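Local coordinates for protein phenolic acid decarboxylase (Sedimentibacter hydroxybenzoicus, PDB 7AE5) that catalyses the reversible, non-oxidative decarboxylation of 4-hydroxybenzoate and 3,4-dihydroxybenzoate under anaerobic conditions, with prenylated FMN and manganese as cofactors, at residues S70-A75 with L80-S85; A345-G350 with F395-V400; R371-P376 with H435-I440. All blocks are in the same frame, centred on the assembly; numbering follows the deposited sequence.

Interaction 1: S70-A75 with L80-S85; sequences SWQNHA and LDKNTS
This contact belongs to the link between helix 71-77 and helix 86-96, where the chain folds back so that Q72 and A75 meet residues L80 to T84. One hydrogen bond joins the two segments. L80 N donates to A75 O over 3.0 Å, with an N-H...O angle of 159°. The donor lies above the plane of the A75 carbonyl, 38° out of it.

Most of the rest is packing against the backbone oxygens of D81 and K82. The methyl of A75 points at the loop, with CB 3.3 Å from D81 O. It also packs on K82 O and on T84 CB. Q72 lies against the carbonyl oxygen of K82. Its CA makes a CH...O contact of 3.3 Å with K82 O, and its CG is 3.4 Å from the same oxygen. The Q72 chain bends at chi2 (68°), which brings its amide toward that of N83. NE2 of Q72 and ND2 of N83 come to 3.9 Å, a contact of two amide nitrogens and not a hydrogen bond, with the amide planes steeply inclined.

The loop is held in shape by its own bonds. D81 to T84 is a type I beta turn. D81 O takes T84 N and, at 2.6 Å, T84 OG1, both from the same face of its plane. D81 OD1 accepts from N83 N at 3.1 Å, an Asx turn.

Both helix starts are capped by serine: S70 OG accepts from N73 N, and S85 OG caps D88 N. Q89 of helix 86-96 ties the parts together, its NE2 bonding to W71 O and T84 O and its OE1 to H74 ND1. L80 packs on E92 and R96 of the same helix, and W71 and H74 also pack on L323 of helix 323-336.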
loop_
_atom_site.group_PDB
_atom_site.type_symbol
_atom_site.label_atom_id
_atom_site.label_comp_id
_atom_site.label_asym_id
_atom_site.label_seq_id
_atom_site.Cartn_x
_atom_site.Cartn_y
_atom_site.Cartn_z
ATOM N N SER C 70 11.789 9.128 38.906
ATOM C CA SER C 70 13.067 9.163 38.203
ATOM C C SER C 70 13.696 7.784 38.292
ATOM O O SER C 70 13.400 7.007 39.204
ATOM C CB SER C 70 14.024 10.215 38.779
ATOM O OG SER C 70 14.506 9.840 40.060
ATOM N N TRP C 71 14.575 7.491 37.331
ATOM C CA TRP C 71 15.289 6.223 37.355
ATOM C C TRP C 71 16.289 6.149 38.498
ATOM O O TRP C 71 16.675 5.044 38.895
ATOM C CB TRP C 71 15.983 5.985 36.016
ATOM C CG TRP C 71 15.005 5.685 34.929
ATOM C CD1 TRP C 71 14.782 6.413 33.796
ATOM C CD2 TRP C 71 14.078 4.594 34.896
ATOM N NE1 TRP C 71 13.792 5.824 33.046
ATOM C CE2 TRP C 71 13.341 4.708 33.702
ATOM C CE3 TRP C 71 13.807 3.525 35.757
ATOM C CZ2 TRP C 71 12.350 3.795 33.346
ATOM C CZ3 TRP C 71 12.824 2.619 35.402
ATOM C CH2 TRP C 71 12.108 2.759 34.207
ATOM N N GLN C 72 16.715 7.293 39.035
ATOM C CA GLN C 72 17.522 7.279 40.249
ATOM C C GLN C 72 16.693 6.815 41.439
ATOM O O GLN C 72 17.112 5.928 42.193
ATOM C CB GLN C 72 18.115 8.666 40.509
ATOM C CG GLN C 72 19.320 9.017 39.644
ATOM C CD GLN C 72 18.962 9.197 38.179
ATOM O OE1 GLN C 72 17.835 9.558 37.843
ATOM N NE2 GLN C 72 19.926 8.948 37.301
ATOM N N ASN C 73 15.507 7.403 41.620
ATOM C CA ASN C 73 14.618 6.974 42.696
ATOM C C ASN C 73 14.176 5.529 42.500
ATOM O O ASN C 73 14.054 4.771 43.469
ATOM C CB ASN C 73 13.399 7.894 42.764
ATOM C CG ASN C 73 13.773 9.341 43.009
ATOM O OD1 ASN C 73 14.938 9.719 42.903
ATOM N ND2 ASN C 73 12.778 10.162 43.327
ATOM N N HIS C 74 13.924 5.137 41.248
ATOM C CA HIS C 74 13.552 3.757 40.952
ATOM C C HIS C 74 14.680 2.797 41.305
ATOM O O HIS C 74 14.438 1.723 41.868
ATOM C CB HIS C 74 13.181 3.633 39.474
ATOM C CG HIS C 74 12.431 2.383 39.133
ATOM N ND1 HIS C 74 13.047 1.158 38.993
ATOM C CD2 HIS C 74 11.116 2.173 38.884
ATOM C CE1 HIS C 74 12.143 0.246 38.681
ATOM N NE2 HIS C 74 10.963 0.836 38.610
ATOM N N ALA C 75 15.922 3.168 40.979
ATOM C CA ALA C 75 17.065 2.331 41.327
ATOM C C ALA C 75 17.180 2.168 42.837
ATOM O O ALA C 75 17.346 1.052 43.343
ATOM C CB ALA C 75 18.348 2.930 40.750
ATOM N N LEU C 80 19.459 -0.479 44.770
ATOM C CA LEU C 80 20.601 -0.452 43.870
ATOM C C LEU C 80 21.233 0.934 43.855
ATOM O O LEU C 80 20.631 1.921 44.289
ATOM C CB LEU C 80 20.181 -0.849 42.450
ATOM C CG LEU C 80 19.530 -2.224 42.295
ATOM C CD1 LEU C 80 18.850 -2.348 40.943
ATOM C CD2 LEU C 80 20.564 -3.325 42.479
ATOM N N ASP C 81 22.466 0.993 43.350
ATOM C CA ASP C 81 23.126 2.270 43.116
ATOM C C ASP C 81 22.243 3.158 42.248
ATOM O O ASP C 81 21.613 2.693 41.295
ATOM C CB ASP C 81 24.485 2.048 42.451
ATOM C CG ASP C 81 25.269 3.333 42.276
ATOM O OD1 ASP C 81 25.083 4.005 41.240
ATOM O OD2 ASP C 81 26.073 3.669 43.170
ATOM N N LYS C 82 22.199 4.449 42.587
ATOM C CA LYS C 82 21.183 5.328 42.014
ATOM C C LYS C 82 21.376 5.545 40.519
ATOM O O LYS C 82 20.405 5.837 39.813
ATOM C CB LYS C 82 21.171 6.668 42.748
ATOM C CG LYS C 82 22.338 7.581 42.417
ATOM C CD LYS C 82 22.282 8.859 43.235
ATOM C CE LYS C 82 23.485 9.746 42.959
ATOM N NZ LYS C 82 24.146 10.183 44.219
ATOM N N ASN C 83 22.598 5.406 40.013
ATOM C CA ASN C 83 22.872 5.637 38.602
ATOM C C ASN C 83 22.691 4.388 37.748
ATOM O O ASN C 83 23.007 4.424 36.554
ATOM C CB ASN C 83 24.289 6.185 38.419
ATOM C CG ASN C 83 24.476 7.545 39.064
ATOM O OD1 ASN C 83 25.463 7.785 39.759
ATOM N ND2 ASN C 83 23.521 8.442 38.841
ATOM N N THR C 84 22.193 3.297 38.329
ATOM C CA THR C 84 22.014 2.055 37.592
ATOM C C THR C 84 21.163 2.283 36.349
ATOM O O THR C 84 20.071 2.852 36.425
ATOM C CB THR C 84 21.364 0.999 38.489
ATOM O OG1 THR C 84 22.172 0.797 39.655
ATOM C CG2 THR C 84 21.217 -0.316 37.746
ATOM N N SER C 85 21.681 1.846 35.204
ATOM C CA SER C 85 20.972 2.006 33.945
ATOM C C SER C 85 19.615 1.314 34.004
ATOM O O SER C 85 19.388 0.391 34.791
ATOM C CB SER C 85 21.796 1.439 32.790
ATOM O OG SER C 85 21.543 0.055 32.626
#

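Interaction 2: A345-G350 with F395-V400; sequences AMYTHG and FNLEQV
The first torsions of M346 (chi1 -57°) and F395 (chi1 -60°) each place CG beside the residue's own backbone N, and the two side chains meet at about a right angle. The sulfur does the touching. M346 SD lies at the ring edge of F395, in its plane, 3.7 Å from CD1 and 3.8 Å from CE1. It is 4.9 Å from the ring centroid.

Y347 and L397 come from opposite directions. L397 presents both methyls to the phenol end, with CD2 3.2 Å from Y347 OH and CD1 at 3.5 Å. The hydroxyl has its polar partner elsewhere, in N344 ND2. M346 CB sits 4.3 Å above the Y347 ring, over its centre. With an alanine in place of L397 both methyls are gone, and a gap would probably open beside the Y347 hydroxyl and at the subunit interface, where it packs on L397 of the second subunit.

N396 caps the helix that carries L397. Its OD1 accepts from Q399 N at 3.0 Å. F395 also packs on T86 of helix 86-96, and Y347 on M401 of the second subunit.

The arrangement is a Met-aromatic contact next to a leucine packed on the phenol end of a tyrosine. It joins the end of strand 340-347, outermost in its sheet within this chain, to the start of helix 397-407 in the C-terminal domain.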
loop_
_atom_site.group_PDB
_atom_site.type_symbol
_atom_site.label_atom_id
_atom_site.label_comp_id
_atom_site.label_asym_id
_atom_site.label_seq_id
_atom_site.Cartn_x
_atom_site.Cartn_y
_atom_site.Cartn_z
ATOM N N ALA C 345 8.708 -2.070 27.328
ATOM C CA ALA C 345 7.293 -1.784 27.113
ATOM C C ALA C 345 6.811 -0.661 28.027
ATOM O O ALA C 345 5.717 -0.723 28.592
ATOM C CB ALA C 345 6.452 -3.042 27.321
ATOM N N MET C 346 7.621 0.386 28.168
ATOM C CA MET C 346 7.416 1.417 29.179
ATOM C C MET C 346 6.552 2.584 28.720
ATOM O O MET C 346 6.358 3.527 29.494
ATOM C CB MET C 346 8.770 1.973 29.638
ATOM C CG MET C 346 9.744 0.948 30.185
ATOM S SD MET C 346 11.244 1.739 30.806
ATOM C CE MET C 346 11.332 3.195 29.760
ATOM N N TYR C 347 6.029 2.561 27.501
ATOM C CA TYR C 347 5.486 3.762 26.876
ATOM C C TYR C 347 3.973 3.648 26.742
ATOM O O TYR C 347 3.470 2.885 25.909
ATOM C CB TYR C 347 6.170 3.995 25.533
ATOM C CG TYR C 347 7.672 4.031 25.694
ATOM C CD1 TYR C 347 8.273 4.979 26.512
ATOM C CD2 TYR C 347 8.486 3.104 25.061
ATOM C CE1 TYR C 347 9.644 5.011 26.681
ATOM C CE2 TYR C 347 9.858 3.130 25.223
ATOM C CZ TYR C 347 10.430 4.085 26.034
ATOM O OH TYR C 347 11.795 4.112 26.199
ATOM N N THR C 348 3.262 4.419 27.564
ATOM C CA THR C 348 1.800 4.453 27.595
ATOM C C THR C 348 1.229 3.050 27.798
ATOM O O THR C 348 0.472 2.525 26.978
ATOM C CB THR C 348 1.241 5.106 26.329
ATOM O OG1 THR C 348 2.099 6.184 25.934
ATOM C CG2 THR C 348 -0.155 5.654 26.592
ATOM N N HIS C 349 1.617 2.449 28.924
ATOM C CA HIS C 349 1.191 1.101 29.302
ATOM C C HIS C 349 1.428 0.098 28.178
ATOM O O HIS C 349 0.577 -0.737 27.870
ATOM C CB HIS C 349 -0.273 1.081 29.738
ATOM C CG HIS C 349 -0.578 0.036 30.765
ATOM N ND1 HIS C 349 -1.818 -0.091 31.354
ATOM C CD2 HIS C 349 0.199 -0.929 31.313
ATOM C CE1 HIS C 349 -1.791 -1.090 32.219
ATOM N NE2 HIS C 349 -0.580 -1.615 32.212
ATOM N N GLY C 350 2.595 0.189 27.549
ATOM C CA GLY C 350 2.975 -0.799 26.563
ATOM C C GLY C 350 2.373 -0.624 25.189
ATOM O O GLY C 350 2.411 -1.563 24.391
ATOM N N PHE C 395 16.300 0.205 26.032
ATOM C CA PHE C 395 15.927 1.291 26.926
ATOM C C PHE C 395 16.711 2.565 26.650
ATOM O O PHE C 395 16.341 3.630 27.160
ATOM C CB PHE C 395 16.127 0.863 28.384
ATOM C CG PHE C 395 15.304 -0.330 28.781
ATOM C CD1 PHE C 395 14.007 -0.173 29.240
ATOM C CD2 PHE C 395 15.824 -1.611 28.683
ATOM C CE1 PHE C 395 13.246 -1.270 29.601
ATOM C CE2 PHE C 395 15.070 -2.710 29.042
ATOM C CZ PHE C 395 13.779 -2.541 29.501
ATOM N N ASN C 396 17.785 2.477 25.867
ATOM C CA ASN C 396 18.563 3.639 25.445
ATOM C C ASN C 396 17.977 4.104 24.118
ATOM O O ASN C 396 18.335 3.613 23.047
ATOM C CB ASN C 396 20.040 3.283 25.330
ATOM C CG ASN C 396 20.921 4.493 25.070
ATOM O OD1 ASN C 396 20.593 5.359 24.259
ATOM N ND2 ASN C 396 22.052 4.553 25.761
ATOM N N LEU C 397 17.054 5.067 24.194
ATOM C CA LEU C 397 16.354 5.516 22.996
ATOM C C LEU C 397 17.307 6.136 21.980
ATOM O O LEU C 397 17.031 6.107 20.774
ATOM C CB LEU C 397 15.253 6.501 23.384
ATOM C CG LEU C 397 14.166 5.898 24.274
ATOM C CD1 LEU C 397 13.031 6.880 24.512
ATOM C CD2 LEU C 397 13.643 4.617 23.644
ATOM N N GLU C 398 18.426 6.697 22.441
ATOM C CA GLU C 398 19.449 7.175 21.515
ATOM C C GLU C 398 20.055 6.019 20.728
ATOM O O GLU C 398 20.389 6.167 19.546
ATOM C CB GLU C 398 20.531 7.941 22.279
ATOM C CG GLU C 398 20.071 9.292 22.807
ATOM C CD GLU C 398 19.308 9.183 24.115
ATOM O OE1 GLU C 398 18.612 10.154 24.480
ATOM O OE2 GLU C 398 19.398 8.125 24.775
ATOM N N GLN C 399 20.203 4.857 21.370
ATOM C CA GLN C 399 20.649 3.658 20.669
ATOM C C GLN C 399 19.584 3.130 19.716
ATOM O O GLN C 399 19.913 2.621 18.638
ATOM C CB GLN C 399 21.030 2.574 21.678
ATOM C CG GLN C 399 22.464 2.656 22.153
ATOM C CD GLN C 399 23.198 1.329 22.039
ATOM O OE1 GLN C 399 23.065 0.454 22.897
ATOM N NE2 GLN C 399 23.984 1.176 20.977
ATOM N N VAL C 400 18.311 3.233 20.099
ATOM C CA VAL C 400 17.230 2.781 19.230
ATOM C C VAL C 400 17.118 3.680 18.004
ATOM O O VAL C 400 16.853 3.204 16.892
ATOM C CB VAL C 400 15.909 2.723 20.018
ATOM C CG1 VAL C 400 14.764 2.277 19.119
ATOM C CG2 VAL C 400 16.049 1.794 21.216
#

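Interaction 3: R371-P376 with H435-I440; sequences RLLSTP and HTKMII
L373 carries this contact, with K437 and I439 on the facing strand sharing its isobutyl group. L373 follows helix 364-372, and its CB points at strand 434-441. Its CG lies anti to the carbonyl carbon (chi1 -63°), and the two methyls divide the work. L373 CD1 is 3.6 Å from I439 CD1 and 3.8 Å from I439 CG1. L373 CD2 meets the aliphatic part of K437, with K437 CD and CE both at 4.0 Å. The L373 and K437 side chains run past each other in opposite directions. Those of L373 and I439 meet at a slant.

K437 bends at chi2 (-70°) and then runs extended. L373 touches its methylenes and not its amino group. K437 is buried, and four acceptors surround its NZ, more than three N-H can each serve with a full bond. S382 O is the strongest partner. The others are M379 O, P421 O and H435 ND1, the last at 3.1 Å with NZ tilted 20° from the ring plane. These acceptors are likely to stabilise a positive charge on the amino group. H435 NE2 bonds to D426 OD2.

The backbone behind L373 is a type I beta turn from L372 to T375. L372 O receives T375 N at 3.1 Å. It also receives T375 OG1 at 2.6 Å, in the carbonyl plane and on a lone pair. The same OG1 caps G378 N. L373 packs as well on F370 of the third subunit.

L373, in the turn just after helix 364-372, thus packs on strand 434-441, the strand next to 384-388. Helices 364-372 and 378-381 link the parallel neighbours 352-357 and 384-388, a beta-alpha-beta crossover of the C-terminal domain.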
loop_
_atom_site.group_PDB
_atom_site.type_symbol
_atom_site.label_atom_id
_atom_site.label_comp_id
_atom_site.label_asym_id
_atom_site.label_seq_id
_atom_site.Cartn_x
_atom_site.Cartn_y
_atom_site.Cartn_z
ATOM N N ARG C 371 4.805 -12.579 18.061
ATOM C CA ARG C 371 4.576 -13.204 19.359
ATOM C C ARG C 371 4.089 -12.182 20.378
ATOM O O ARG C 371 3.138 -12.442 21.125
ATOM C CB ARG C 371 5.850 -13.894 19.847
ATOM C CG ARG C 371 5.617 -14.829 21.024
ATOM C CD ARG C 371 4.448 -15.764 20.754
ATOM N NE ARG C 371 4.629 -17.078 21.360
ATOM C CZ ARG C 371 4.309 -18.229 20.781
ATOM N NH1 ARG C 371 3.832 -18.275 19.546
ATOM N NH2 ARG C 371 4.470 -19.362 21.456
ATOM N N LEU C 372 4.724 -11.008 20.417
ATOM C CA LEU C 372 4.272 -9.956 21.323
ATOM C C LEU C 372 2.841 -9.549 21.012
ATOM O O LEU C 372 2.005 -9.424 21.916
ATOM C CB LEU C 372 5.191 -8.741 21.233
ATOM C CG LEU C 372 4.699 -7.616 22.148
ATOM C CD1 LEU C 372 5.472 -7.601 23.462
ATOM C CD2 LEU C 372 4.760 -6.265 21.454
ATOM N N LEU C 373 2.540 -9.336 19.733
ATOM C CA LEU C 373 1.186 -8.991 19.325
ATOM C C LEU C 373 0.205 -10.138 19.515
ATOM O O LEU C 373 -0.968 -9.987 19.158
ATOM C CB LEU C 373 1.180 -8.532 17.866
ATOM C CG LEU C 373 1.979 -7.257 17.588
ATOM C CD1 LEU C 373 2.142 -7.029 16.095
ATOM C CD2 LEU C 373 1.318 -6.059 18.245
ATOM N N SER C 374 0.640 -11.274 20.064
ATOM C CA SER C 374 -0.274 -12.359 20.392
ATOM C C SER C 374 -0.290 -12.695 21.882
ATOM O O SER C 374 -0.818 -13.746 22.262
ATOM C CB SER C 374 0.047 -13.608 19.562
ATOM O OG SER C 374 1.440 -13.841 19.462
ATOM N N THR C 375 0.275 -11.838 22.735
ATOM C CA THR C 375 0.200 -12.016 24.177
ATOM C C THR C 375 -1.064 -11.365 24.726
ATOM O O THR C 375 -1.673 -10.521 24.063
ATOM C CB THR C 375 1.435 -11.413 24.843
ATOM O OG1 THR C 375 1.622 -10.073 24.372
ATOM C CG2 THR C 375 2.666 -12.238 24.507
ATOM N N PRO C 376 -1.500 -11.747 25.934
ATOM C CA PRO C 376 -2.715 -11.130 26.498
ATOM C C PRO C 376 -2.678 -9.611 26.545
ATOM O O PRO C 376 -3.700 -8.964 26.284
ATOM C CB PRO C 376 -2.780 -11.737 27.904
ATOM C CG PRO C 376 -2.161 -13.076 27.747
ATOM C CD PRO C 376 -1.051 -12.900 26.737
ATOM N N HIS C 435 -7.007 -1.229 16.439
ATOM C CA HIS C 435 -5.664 -0.778 16.121
ATOM C C HIS C 435 -5.314 -1.116 14.681
ATOM O O HIS C 435 -5.765 -2.122 14.124
ATOM C CB HIS C 435 -4.618 -1.418 17.042
ATOM C CG HIS C 435 -4.236 -0.568 18.211
ATOM N ND1 HIS C 435 -3.705 -1.095 19.369
ATOM C CD2 HIS C 435 -4.313 0.769 18.406
ATOM C CE1 HIS C 435 -3.468 -0.119 20.226
ATOM N NE2 HIS C 435 -3.829 1.023 19.667
ATOM N N THR C 436 -4.516 -0.248 14.082
ATOM C CA THR C 436 -3.696 -0.594 12.933
ATOM C C THR C 436 -2.270 -0.679 13.460
ATOM O O THR C 436 -1.704 0.330 13.890
ATOM C CB THR C 436 -3.828 0.431 11.814
ATOM O OG1 THR C 436 -5.083 0.250 11.152
ATOM C CG2 THR C 436 -2.721 0.238 10.815
ATOM N N LYS C 437 -1.711 -1.884 13.467
ATOM C CA LYS C 437 -0.422 -2.113 14.102
ATOM C C LYS C 437 0.721 -1.688 13.189
ATOM O O LYS C 437 0.610 -1.718 11.959
ATOM C CB LYS C 437 -0.258 -3.587 14.474
ATOM C CG LYS C 437 -1.386 -4.159 15.316
ATOM C CD LYS C 437 -1.388 -3.597 16.724
ATOM C CE LYS C 437 -2.306 -4.401 17.633
ATOM N NZ LYS C 437 -2.367 -3.837 19.009
ATOM N N MET C 438 1.833 -1.294 13.808
ATOM C CA MET C 438 3.050 -0.940 13.089
ATOM C C MET C 438 4.212 -1.733 13.663
ATOM O O MET C 438 4.564 -1.567 14.836
ATOM C CB MET C 438 3.334 0.564 13.166
ATOM C CG MET C 438 4.337 1.031 12.122
ATOM S SD MET C 438 4.848 2.757 12.248
ATOM C CE MET C 438 4.040 3.265 13.759
ATOM N N ILE C 439 4.797 -2.596 12.839
ATOM C CA ILE C 439 5.978 -3.372 13.197
ATOM C C ILE C 439 7.167 -2.790 12.449
ATOM O O ILE C 439 7.107 -2.600 11.229
ATOM C CB ILE C 439 5.798 -4.863 12.860
ATOM C CG1 ILE C 439 4.579 -5.437 13.581
ATOM C CG2 ILE C 439 7.050 -5.646 13.212
ATOM C CD1 ILE C 439 4.256 -6.856 13.160
ATOM N N ILE C 440 8.244 -2.508 13.176
ATOM C CA ILE C 440 9.456 -1.935 12.600
ATOM C C ILE C 440 10.606 -2.889 12.888
ATOM O O ILE C 440 10.944 -3.129 14.054
ATOM C CB ILE C 440 9.750 -0.534 13.160
ATOM C CG1 ILE C 440 8.574 0.404 12.892
ATOM C CG2 ILE C 440 11.019 0.032 12.544
ATOM C CD1 ILE C 440 8.745 1.774 13.498
#

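How the interactions relate
Interactions 1 and 2 meet across the N-terminal and C-terminal domains. Their centres are about 17 Å apart, and W71 CZ2 lies 3.5 Å from M346 SD, so this methionine has an aromatic residue from each domain beside it. Interactions 2 and 3 share the five-stranded sheet of the C-terminal domain. Their centres are about 15 Å apart and their nearest atoms about 6 Å, without touching. Their segments alternate along the chain, and both reach the second subunit. Interactions 1 and 3 are separate, with centres about 30 Å apart. All three lie away from the predicted cofactor and catalytic residues. A bound rubidium ion is about 10 Å from the I439 side chain.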